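Long-range contacts in D-threo-3-hydroxyaspartate dehydratase (PDB 3WQF), which catalyses the pyridoxal 5'-phosphate- and divalent-metal-dependent deamination of D-threo-3-hydroxyaspartate to oxaloacetate and ammonium, and also dehydrates related hydroxyaspartates and D-serine: residues B[288-293]-B[327-332]; B[270-275]-B[284-289]. All coordinates share one frame; numbering follows the deposited sequence.

Contact 1: residues B[288-293]-B[327-332]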
ATOM      1  N   ALA B 288      -4.068 -10.287  -9.075  1.00 46.26           N
ATOM      2  CA  ALA B 288      -3.754  -8.924  -8.565  1.00 45.92           C
ATOM      3  C   ALA B 288      -4.910  -8.415  -7.688  1.00 46.38           C
ATOM      4  O   ALA B 288      -5.929  -7.892  -8.225  1.00 46.88           O
ATOM      5  CB  ALA B 288      -3.418  -7.941  -9.690  1.00 45.24           C
ATOM      6  N   GLY B 289      -4.784  -8.648  -6.365  1.00 43.23           N
ATOM      7  CA  GLY B 289      -5.682  -8.101  -5.364  1.00 40.87           C
ATOM      8  C   GLY B 289      -5.176  -6.734  -4.936  1.00 40.33           C
ATOM      9  O   GLY B 289      -4.364  -6.109  -5.686  1.00 38.41           O
ATOM     10  N   TRP B 290      -5.646  -6.228  -3.776  1.00 38.95           N
ATOM     11  CA  TRP B 290      -5.222  -4.866  -3.373  1.00 39.65           C
ATOM     12  C   TRP B 290      -3.761  -4.784  -3.019  1.00 39.22           C
ATOM     13  O   TRP B 290      -3.216  -3.667  -3.002  1.00 37.56           O
ATOM     14  CB  TRP B 290      -6.096  -4.192  -2.287  1.00 39.73           C
ATOM     15  CG  TRP B 290      -6.136  -4.987  -1.022  1.00 40.46           C
ATOM     16  CD1 TRP B 290      -7.148  -5.855  -0.589  1.00 42.74           C
ATOM     17  CD2 TRP B 290      -5.096  -5.032   0.011  1.00 40.21           C
ATOM     18  NE1 TRP B 290      -6.811  -6.437   0.624  1.00 44.45           N
ATOM     19  CE2 TRP B 290      -5.571  -5.984   1.037  1.00 42.16           C
ATOM     20  CE3 TRP B 290      -3.848  -4.427   0.174  1.00 38.64           C
ATOM     21  CZ2 TRP B 290      -4.803  -6.299   2.152  1.00 40.65           C
ATOM     22  CZ3 TRP B 290      -3.097  -4.757   1.300  1.00 38.88           C
ATOM     23  CH2 TRP B 290      -3.569  -5.662   2.263  1.00 39.72           C
ATOM     24  N   MET B 291      -3.121  -5.941  -2.704  1.00 40.15           N
ATOM     25  CA  MET B 291      -1.663  -5.950  -2.414  1.00 40.04           C
ATOM     26  C   MET B 291      -0.893  -5.462  -3.658  1.00 40.36           C
ATOM     27  O   MET B 291      -0.010  -4.621  -3.526  1.00 40.23           O
ATOM     28  CB  MET B 291      -1.103  -7.307  -1.949  1.00 40.15           C
ATOM     29  CG  MET B 291       0.350  -7.202  -1.447  1.00 39.92           C
ATOM     30  SD  MET B 291       0.639  -6.105  -0.013  1.00 40.88           S
ATOM     31  CE  MET B 291      -0.115  -7.111   1.307  1.00 40.10           C
ATOM     32  N   ALA B 292      -1.281  -5.968  -4.835  1.00 39.32           N
ATOM     33  CA  ALA B 292      -0.768  -5.495  -6.124  1.00 40.38           C
ATOM     34  C   ALA B 292      -1.250  -4.083  -6.591  1.00 41.11           C
ATOM     35  O   ALA B 292      -0.431  -3.246  -7.025  1.00 41.57           O
ATOM     36  CB  ALA B 292      -1.000  -6.571  -7.208  1.00 39.75           C
ATOM     37  N   MET B 293      -2.564  -3.820  -6.515  1.00 41.86           N
ATOM     38  CA  MET B 293      -3.131  -2.554  -6.949  1.00 41.07           C
ATOM     39  C   MET B 293      -2.893  -1.416  -5.956  1.00 40.95           C
ATOM     40  O   MET B 293      -2.924  -0.205  -6.333  1.00 39.71           O
ATOM     41  CB  MET B 293      -4.623  -2.699  -7.230  1.00 42.15           C
ATOM     42  CG  MET B 293      -4.953  -3.645  -8.392  1.00 44.40           C
ATOM     43  SD  MET B 293      -3.829  -3.576  -9.827  1.00 45.38           S
ATOM     44  CE  MET B 293      -3.821  -1.793 -10.215  1.00 43.90           C
ATOM     45  N   ALA B 327     -11.449  -6.257  -4.588  1.00 53.49           N
ATOM     46  CA  ALA B 327     -10.129  -6.829  -4.397  1.00 52.91           C
ATOM     47  C   ALA B 327     -10.011  -7.311  -2.958  1.00 52.47           C
ATOM     48  O   ALA B 327     -10.343  -6.593  -2.005  1.00 51.55           O
ATOM     49  CB  ALA B 327      -9.035  -5.804  -4.720  1.00 50.62           C
ATOM     50  N   ASN B 328      -9.572  -8.549  -2.814  1.00 53.48           N
ATOM     51  CA  ASN B 328      -9.066  -9.028  -1.535  1.00 54.28           C
ATOM     52  C   ASN B 328      -7.548  -8.989  -1.633  1.00 50.90           C
ATOM     53  O   ASN B 328      -7.033  -8.538  -2.656  1.00 47.71           O
ATOM     54  CB  ASN B 328      -9.641 -10.404  -1.212  1.00 58.61           C
ATOM     55  CG  ASN B 328     -10.886 -10.301  -0.328  1.00 63.54           C
ATOM     56  OD1 ASN B 328     -11.178 -11.188   0.482  1.00 66.74           O
ATOM     57  ND2 ASN B 328     -11.604  -9.181  -0.449  1.00 62.08           N
ATOM     58  N   GLN B 329      -6.832  -9.471  -0.618  1.00 49.27           N
ATOM     59  CA  GLN B 329      -5.384  -9.205  -0.549  1.00 46.79           C
ATOM     60  C   GLN B 329      -4.587  -9.656  -1.816  1.00 45.46           C
ATOM     61  O   GLN B 329      -3.869  -8.856  -2.451  1.00 42.48           O
ATOM     62  CB  GLN B 329      -4.773  -9.766   0.732  1.00 44.44           C
ATOM     63  CG  GLN B 329      -3.401  -9.173   1.011  1.00 42.96           C
ATOM     64  CD  GLN B 329      -2.970  -9.330   2.466  1.00 42.52           C
ATOM     65  OE1 GLN B 329      -3.781  -9.168   3.370  1.00 43.52           O
ATOM     66  NE2 GLN B 329      -1.694  -9.671   2.686  1.00 42.31           N
ATOM     67  N   GLU B 330      -4.728 -10.925  -2.164  1.00 44.62           N
ATOM     68  CA  GLU B 330      -4.087 -11.424  -3.383  1.00 45.92           C
ATOM     69  C   GLU B 330      -5.108 -11.875  -4.500  1.00 46.89           C
ATOM     70  O   GLU B 330      -4.709 -12.624  -5.398  1.00 45.85           O
ATOM     71  CB  GLU B 330      -3.096 -12.568  -3.027  1.00 44.71           C
ATOM     72  CG  GLU B 330      -1.938 -12.145  -2.110  1.00 42.82           C
ATOM     73  CD  GLU B 330      -0.915 -11.252  -2.799  1.00 42.16           C
ATOM     74  OE1 GLU B 330      -0.845 -11.245  -4.068  1.00 40.61           O
ATOM     75  OE2 GLU B 330      -0.191 -10.528  -2.047  1.00 42.61           O
ATOM     76  N   HIS B 331      -6.397 -11.458  -4.389  1.00 47.12           N
ATOM     77  CA  HIS B 331      -7.490 -11.823  -5.359  1.00 48.89           C
ATOM     78  C   HIS B 331      -8.120 -10.557  -5.861  1.00 48.79           C
ATOM     79  O   HIS B 331      -8.585  -9.734  -5.046  1.00 47.67           O
ATOM     80  CB  HIS B 331      -8.671 -12.571  -4.705  1.00 50.48           C
ATOM     81  CG  HIS B 331      -8.347 -13.919  -4.152  1.00 52.05           C
ATOM     82  ND1 HIS B 331      -7.664 -14.085  -2.995  1.00 51.84           N
ATOM     83  CD2 HIS B 331      -8.696 -15.208  -4.598  1.00 54.14           C
ATOM     84  CE1 HIS B 331      -7.538 -15.414  -2.738  1.00 52.95           C
ATOM     85  NE2 HIS B 331      -8.176 -16.095  -3.720  1.00 53.93           N
ATOM     86  N   GLY B 332      -8.167 -10.393  -7.184  1.00 48.92           N
ATOM     87  CA  GLY B 332      -8.929  -9.296  -7.809  1.00 49.65           C
ATOM     88  C   GLY B 332     -10.242  -9.846  -8.360  1.00 51.78           C
ATOM     89  O   GLY B 332     -10.270 -10.995  -8.844  1.00 51.83           O
TER
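Trp290 N and Met291 N, two backbone amides in the first turn of helix 290-293, are satisfied by Asn328 O and Gln329 O of the turn 327-332. Trp290 N donates to Asn328 O at 2.9 Å, tilted 35° from the carbonyl plane, and Met291 N donates to Gln329 O at 3.0 Å, in the carbonyl plane and on a lone pair. Gly289, the N-cap residue, sits so close to the turn, with its CA 3.1 Å from Asn328 O, that a CB would clash with that oxygen. Asn328 O also accepts a weak bond from His331 N, while Asn328 N is taken by His331 O.

Beside the amides, the Trp290 ring lies against Gln329. CG of Trp290 stands between its own N and carbonyl carbon (chi1 59°), which swings the indole back over the turn. Gln329 CA covers one face in a CH-pi contact, 3.7 Å from the five-membered ring centroid, and the Gln329 amide plane is turned 50° from the ring. A valine in place of the tryptophan would probably strip Gln329 CA and CG of the surface they rest on, leaving the glutamine side chain freer to turn.

Met291, bent at chi2 and chi3, runs alongside Gln329 and brings CE to 3.3 Å from Gln329 NE2. Two polar ends find their partners in the second subunit: Asn328 OD1 bonds Arg151 and Glu330 OE1 bonds Trp390, both of that subunit. The contact thus fastens the start of helix 290-293, just after strand 283-286, to the connection between the antiparallel strands 322-327 and 332-336, at a face covered by the second subunit.

Contact 2: residues B[270-275]-B[284-289]; sequences VLATVI and AIVDAG
Asp287 and Thr273 are joined by two hydrogen bonds running in opposite directions. Thr273 N donates to Asp287 OD1 at 2.7 Å, nearly straight but arriving from above the carboxylate plane, 39° out of it; Asp287 N returns a bond to Thr273 O at 3.1 Å. With CG placed between its own N and carbonyl carbon (chi1 58°), Asp287 folds its carboxylate back onto the opposing strand, where OD1 takes an amide that a backbone carbonyl would otherwise be expected to accept. The other oxygen, OD2, bonds Thr20 OG1 and forms a salt bridge with Arg101 of the second subunit, so the buried carboxylate is gripped on both oxygens. Thr273 OG1 also bonds Thr20 OG1.

Farther along, Ile275 N meets Ile285 O at 2.6 Å, nearly in line with the carbonyl. Between these bonds Val274 and Val286 form an antiparallel non-hydrogen-bonded pair, with CA atoms 4.4 Å apart, and CA-H...O contacts run from Val286 CA to Thr273 O and from Val274 CA to Ile285 O. This is a beta hairpin of strands 268-278 and 283-286 within the mixed sheet of the serine dehydratase-like domain; the 131° angle between the strand segments departs strongly from straight antiparallel alignment.

Outward from the bonds, mostly apolar side chains meet. Ala272 CB touches Val286 CB at 4.1 Å and Ala288 CB, which Val270 CG1 also reaches. On the Val274 and Val286 side, Leu355 of strand 354-358 lies against both valines. Ile275 crosses Ile285 at about a right angle, its CG1 3.8 Å from Ile285 CG2.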
ATOM      1  N   VAL B 270      -0.555  -3.394 -14.344  1.00 44.41           N
ATOM      2  CA  VAL B 270      -0.263  -4.491 -13.425  1.00 43.15           C
ATOM      3  C   VAL B 270      -0.594  -5.702 -14.202  1.00 45.04           C
ATOM      4  O   VAL B 270      -1.759  -5.905 -14.541  1.00 46.87           O
ATOM      5  CB  VAL B 270      -0.994  -4.420 -12.038  1.00 42.65           C
ATOM      6  CG1 VAL B 270      -0.646  -5.631 -11.171  1.00 42.15           C
ATOM      7  CG2 VAL B 270      -0.531  -3.209 -11.257  1.00 41.68           C
ATOM      8  N   LEU B 271       0.432  -6.485 -14.553  1.00 45.30           N
ATOM      9  CA  LEU B 271       0.252  -7.738 -15.293  1.00 44.94           C
ATOM     10  C   LEU B 271      -0.361  -8.824 -14.353  1.00 43.73           C
ATOM     11  O   LEU B 271       0.088  -9.006 -13.240  1.00 42.24           O
ATOM     12  CB  LEU B 271       1.590  -8.174 -15.954  1.00 46.06           C
ATOM     13  CG  LEU B 271       1.612  -9.398 -16.914  1.00 48.46           C
ATOM     14  CD1 LEU B 271       0.764  -9.219 -18.175  1.00 48.62           C
ATOM     15  CD2 LEU B 271       3.050  -9.756 -17.281  1.00 49.64           C
ATOM     16  N   ALA B 272      -1.419  -9.496 -14.789  1.00 44.07           N
ATOM     17  CA  ALA B 272      -2.186 -10.359 -13.909  1.00 43.94           C
ATOM     18  C   ALA B 272      -2.637 -11.578 -14.658  1.00 45.90           C
ATOM     19  O   ALA B 272      -2.704 -11.582 -15.889  1.00 48.27           O
ATOM     20  CB  ALA B 272      -3.379  -9.620 -13.319  1.00 42.73           C
ATOM     21  N   THR B 273      -2.963 -12.619 -13.914  1.00 46.07           N
ATOM     22  CA  THR B 273      -3.380 -13.846 -14.493  1.00 47.24           C
ATOM     23  C   THR B 273      -4.746 -14.234 -13.945  1.00 48.18           C
ATOM     24  O   THR B 273      -4.980 -14.117 -12.725  1.00 47.52           O
ATOM     25  CB  THR B 273      -2.338 -14.964 -14.214  1.00 47.41           C
ATOM     26  OG1 THR B 273      -1.066 -14.579 -14.785  1.00 47.37           O
ATOM     27  CG2 THR B 273      -2.821 -16.333 -14.797  1.00 47.57           C
ATOM     28  N   VAL B 274      -5.616 -14.742 -14.845  1.00 49.71           N
ATOM     29  CA  VAL B 274      -6.929 -15.299 -14.478  1.00 50.37           C
ATOM     30  C   VAL B 274      -6.749 -16.634 -13.724  1.00 50.11           C
ATOM     31  O   VAL B 274      -6.263 -17.581 -14.281  1.00 51.45           O
ATOM     32  CB  VAL B 274      -7.856 -15.505 -15.703  1.00 52.29           C
ATOM     33  CG1 VAL B 274      -9.223 -16.006 -15.242  1.00 52.81           C
ATOM     34  CG2 VAL B 274      -8.035 -14.201 -16.477  1.00 53.21           C
ATOM     35  N   ILE B 275      -7.151 -16.705 -12.458  1.00 49.86           N
ATOM     36  CA  ILE B 275      -6.950 -17.924 -11.641  1.00 49.46           C
ATOM     37  C   ILE B 275      -8.258 -18.659 -11.344  1.00 50.14           C
ATOM     38  O   ILE B 275      -8.255 -19.748 -10.806  1.00 49.92           O
ATOM     39  CB  ILE B 275      -6.147 -17.619 -10.343  1.00 47.69           C
ATOM     40  CG1 ILE B 275      -6.883 -16.621  -9.432  1.00 46.72           C
ATOM     41  CG2 ILE B 275      -4.746 -17.086 -10.694  1.00 47.06           C
ATOM     42  CD1 ILE B 275      -6.072 -16.144  -8.221  1.00 44.30           C
ATOM     43  N   ALA B 284     -14.562 -12.900 -13.236  1.00 57.41           N
ATOM     44  CA  ALA B 284     -13.252 -13.493 -13.388  1.00 56.36           C
ATOM     45  C   ALA B 284     -12.382 -13.162 -12.144  1.00 54.27           C
ATOM     46  O   ALA B 284     -12.410 -12.022 -11.644  1.00 53.98           O
ATOM     47  CB  ALA B 284     -12.606 -13.006 -14.669  1.00 56.45           C
ATOM     48  N   ILE B 285     -11.665 -14.170 -11.625  1.00 53.49           N
ATOM     49  CA  ILE B 285     -10.690 -13.982 -10.518  1.00 51.57           C
ATOM     50  C   ILE B 285      -9.240 -13.846 -11.036  1.00 49.85           C
ATOM     51  O   ILE B 285      -8.734 -14.727 -11.724  1.00 49.66           O
ATOM     52  CB  ILE B 285     -10.750 -15.120  -9.447  1.00 52.07           C
ATOM     53  CG1 ILE B 285     -12.198 -15.564  -9.125  1.00 53.72           C
ATOM     54  CG2 ILE B 285      -9.981 -14.725  -8.179  1.00 50.98           C
ATOM     55  CD1 ILE B 285     -13.087 -14.481  -8.550  1.00 53.01           C
ATOM     56  N   VAL B 286      -8.590 -12.736 -10.708  1.00 48.37           N
ATOM     57  CA  VAL B 286      -7.154 -12.518 -11.038  1.00 48.33           C
ATOM     58  C   VAL B 286      -6.258 -12.460  -9.789  1.00 47.78           C
ATOM     59  O   VAL B 286      -6.716 -12.183  -8.669  1.00 47.36           O
ATOM     60  CB  VAL B 286      -6.881 -11.265 -11.918  1.00 46.68           C
ATOM     61  CG1 VAL B 286      -7.559 -11.420 -13.276  1.00 47.48           C
ATOM     62  CG2 VAL B 286      -7.316  -9.976 -11.186  1.00 45.42           C
ATOM     63  N   ASP B 287      -4.971 -12.730  -9.998  1.00 48.41           N
ATOM     64  CA  ASP B 287      -4.003 -12.756  -8.897  1.00 46.59           C
ATOM     65  C   ASP B 287      -3.457 -11.362  -8.531  1.00 46.93           C
ATOM     66  O   ASP B 287      -2.492 -11.258  -7.720  1.00 48.62           O
ATOM     67  CB  ASP B 287      -2.878 -13.711  -9.243  1.00 46.23           C
ATOM     68  CG  ASP B 287      -2.167 -13.338 -10.518  1.00 45.47           C
ATOM     69  OD1 ASP B 287      -2.551 -12.387 -11.209  1.00 44.41           O
ATOM     70  OD2 ASP B 287      -1.218 -14.041 -10.858  1.00 46.25           O
ATOM     71  N   ALA B 288      -4.068 -10.287  -9.075  1.00 46.26           N
ATOM     72  CA  ALA B 288      -3.754  -8.924  -8.565  1.00 45.92           C
ATOM     73  C   ALA B 288      -4.910  -8.415  -7.688  1.00 46.38           C
ATOM     74  O   ALA B 288      -5.929  -7.892  -8.225  1.00 46.88           O
ATOM     75  CB  ALA B 288      -3.418  -7.941  -9.690  1.00 45.24           C
ATOM     76  N   GLY B 289      -4.784  -8.648  -6.365  1.00 43.23           N
ATOM     77  CA  GLY B 289      -5.682  -8.101  -5.364  1.00 40.87           C
ATOM     78  C   GLY B 289      -5.176  -6.734  -4.936  1.00 40.33           C
ATOM     79  O   GLY B 289      -4.364  -6.109  -5.686  1.00 38.41           O
TER

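Contacts 1 and 2 share Ala288 and Gly289, and their centres lie 8 Å apart. The chain leaves the hairpin of contact 2 at these residues and enters the helix of contact 1. A direct bridge is the probable hydrogen bond from Gly332 N to Val286 O at 2.7 Å, which continues the sheet from strand 283-286 to strand 332-336; elsewhere in the junction, Met293 SD packs on Val270 CG2 at 3.6 Å. Both contacts touch the second subunit. Lys53 of the second subunit, inferred to carry the pyridoxal phosphate, has its backbone carbonyl weakly bonded from across the interface by Gln329 NE2, which puts contact 1 next to the partner's cofactor-bearing residue.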